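Local coordinates for protein mandelate racemase/muconate lactonizing enzyme (Polaromonas sp., PDB 2OG9) that belongs to the mandelate racemase/muconate lactonizing enzyme group of the enolase superfamily and probably acts as an isomerase or racemase on a carboxylate substrate, at residues P85-E90 with A96-K101. Residues are numbered along the deposited sequence; the frame is centred on the assembly and turned at random.
Sequences PALIGE and AKLWDK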
loop_
_atom_site.group_PDB
_atom_site.type_symbol
_atom_site.label_atom_id
_atom_site.label_comp_id
_atom_site.label_asym_id
_atom_site.label_seq_id
_atom_site.Cartn_x
_atom_site.Cartn_y
_atom_site.Cartn_z
ATOM N N PRO A 85 -2.613 -45.420 13.556
ATOM C CA PRO A 85 -3.275 -45.738 14.830
ATOM C C PRO A 85 -4.076 -44.586 15.433
ATOM O O PRO A 85 -5.021 -44.809 16.189
ATOM C CB PRO A 85 -2.112 -46.158 15.731
ATOM C CG PRO A 85 -1.140 -46.771 14.757
ATOM C CD PRO A 85 -1.185 -45.788 13.603
ATOM N N ALA A 86 -3.702 -43.353 15.105
ATOM C CA ALA A 86 -4.401 -42.188 15.644
ATOM C C ALA A 86 -5.842 -42.082 15.153
ATOM O O ALA A 86 -6.636 -41.323 15.707
ATOM C CB ALA A 86 -3.636 -40.907 15.293
ATOM N N LEU A 87 -6.181 -42.838 14.113
ATOM C CA LEU A 87 -7.535 -42.800 13.568
ATOM C C LEU A 87 -8.493 -43.759 14.268
ATOM O O LEU A 87 -9.699 -43.538 14.274
ATOM C CB LEU A 87 -7.518 -43.125 12.067
ATOM C CG LEU A 87 -7.018 -42.054 11.096
ATOM C CD1 LEU A 87 -6.962 -42.626 9.679
ATOM C CD2 LEU A 87 -7.953 -40.842 11.144
ATOM N N ILE A 88 -7.962 -44.824 14.856
ATOM C CA ILE A 88 -8.818 -45.803 15.521
ATOM C C ILE A 88 -9.643 -45.202 16.656
ATOM O O ILE A 88 -9.120 -44.495 17.514
ATOM C CB ILE A 88 -7.993 -46.978 16.081
ATOM C CG1 ILE A 88 -7.176 -47.625 14.957
ATOM C CG2 ILE A 88 -8.925 -47.999 16.725
ATOM C CD1 ILE A 88 -8.010 -48.152 13.793
ATOM N N GLY A 89 -10.941 -45.487 16.646
ATOM C CA GLY A 89 -11.823 -44.985 17.683
ATOM C C GLY A 89 -12.442 -43.627 17.408
ATOM O O GLY A 89 -13.383 -43.224 18.090
ATOM N N GLU A 90 -11.925 -42.921 16.407
ATOM C CA GLU A 90 -12.427 -41.591 16.069
ATOM C C GLU A 90 -13.681 -41.601 15.199
ATOM O O GLU A 90 -13.935 -42.550 14.454
ATOM C CB GLU A 90 -11.338 -40.787 15.352
ATOM C CG GLU A 90 -10.115 -40.463 16.194
ATOM C CD GLU A 90 -10.400 -39.423 17.261
ATOM O OE1 GLU A 90 -11.367 -38.650 17.103
ATOM O OE2 GLU A 90 -9.645 -39.363 18.253
ATOM N N ALA A 96 -12.218 -32.716 8.966
ATOM C CA ALA A 96 -11.229 -31.652 9.166
ATOM C C ALA A 96 -10.534 -31.821 10.517
ATOM O O ALA A 96 -9.318 -31.656 10.623
ATOM C CB ALA A 96 -11.901 -30.285 9.082
ATOM N N LYS A 97 -11.317 -32.147 11.544
ATOM C CA LYS A 97 -10.793 -32.357 12.891
ATOM C C LYS A 97 -9.698 -33.429 12.894
ATOM O O LYS A 97 -8.647 -33.249 13.515
ATOM C CB LYS A 97 -11.929 -32.779 13.832
ATOM C CG LYS A 97 -11.509 -32.894 15.295
ATOM C CD LYS A 97 -12.637 -33.428 16.182
ATOM C CE LYS A 97 -12.867 -34.914 15.953
ATOM N NZ LYS A 97 -13.925 -35.477 16.850
ATOM N N LEU A 98 -9.953 -34.539 12.202
ATOM C CA LEU A 98 -8.997 -35.638 12.115
ATOM C C LEU A 98 -7.787 -35.270 11.268
ATOM O O LEU A 98 -6.688 -35.770 11.502
ATOM C CB LEU A 98 -9.672 -36.891 11.546
ATOM C CG LEU A 98 -10.686 -37.546 12.494
ATOM C CD1 LEU A 98 -11.342 -38.746 11.823
ATOM C CD2 LEU A 98 -9.975 -37.975 13.768
ATOM N N TRP A 99 -7.986 -34.417 10.267
ATOM C CA TRP A 99 -6.865 -33.974 9.434
ATOM C C TRP A 99 -5.898 -33.259 10.396
ATOM O O TRP A 99 -4.686 -33.508 10.389
ATOM C CB TRP A 99 -7.342 -32.986 8.360
ATOM C CG TRP A 99 -6.328 -32.741 7.261
ATOM C CD1 TRP A 99 -6.241 -33.397 6.065
ATOM C CD2 TRP A 99 -5.246 -31.797 7.278
ATOM N NE1 TRP A 99 -5.174 -32.919 5.338
ATOM C CE2 TRP A 99 -4.545 -31.939 6.059
ATOM C CE3 TRP A 99 -4.798 -30.847 8.208
ATOM C CZ2 TRP A 99 -3.423 -31.164 5.742
ATOM C CZ3 TRP A 99 -3.684 -30.077 7.893
ATOM C CH2 TRP A 99 -3.008 -30.243 6.669
ATOM N N ASP A 100 -6.452 -32.382 11.233
ATOM C CA ASP A 100 -5.657 -31.632 12.215
ATOM C C ASP A 100 -5.009 -32.543 13.257
ATOM O O ASP A 100 -3.856 -32.336 13.636
ATOM C CB ASP A 100 -6.519 -30.589 12.946
ATOM C CG ASP A 100 -6.959 -29.445 12.044
ATOM O OD1 ASP A 100 -6.386 -29.281 10.944
ATOM O OD2 ASP A 100 -7.873 -28.695 12.447
ATOM N N LYS A 101 -5.747 -33.547 13.730
ATOM C CA LYS A 101 -5.196 -34.462 14.723
ATOM C C LYS A 101 -3.987 -35.210 14.159
ATOM O O LYS A 101 -2.964 -35.345 14.831
ATOM C CB LYS A 101 -6.256 -35.478 15.185
ATOM C CG LYS A 101 -5.727 -36.455 16.230
ATOM C CD LYS A 101 -6.717 -37.576 16.552
ATOM C CE LYS A 101 -6.104 -38.561 17.556
ATOM N NZ LYS A 101 -6.994 -39.713 17.894
#
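The 85-90 loop, closing in a type II beta turn from Leu-87 to Glu-90, runs beside helix segment 96-101, with the CA atoms of Leu-87 and Leu-98 7.5 Å apart and those of Ala-86 and Lys-101 7.8 Å apart. Lys-101 reaches across from the helix as a fully extended chain, CG anti to its own N (chi1 -180°). NZ of Lys-101 gives one hydrogen bond, 2.7 Å long, to the backbone O of Ala-86, in the carbonyl plane on a lone pair, at a C=O...NZ angle of 144°. NZ of Lys-101 also forms a salt bridge, again 2.7 Å, meeting OE2 of Glu-90 on its anti side, 34° out of the carboxylate plane. The ammonium of Lys-101 thus links the residue before the turn, Ala-86, with the last residue of the turn, Glu-90, while CE of Lys-101 passes 4.1 Å from CB of Ala-86. In the N-terminal capping domain of this enolase-superfamily fold, the loop joins helix 73-83 to helix 95-104, and Gly-89 and Glu-90 make backbone hydrogen bonds with Ile-15 of the antiparallel sheet. The Glu-90 chain bends at chi2, and its CB and CG run alongside Leu-98 in the opposite direction, CG of Glu-90 3.5 Å from CD2 of Leu-98. OE1 of Glu-90 lies 4.1 Å from NZ of Lys-97, too long for a salt bridge; that ammonium pairs instead with Asp-94. Farther into the domain, CD2 of Leu-87 meets CD1 of Leu-98 at 4.0 Å, both leucines buried against Ile-15, with Leu-87 also touching Phe-122 of helix 114-133.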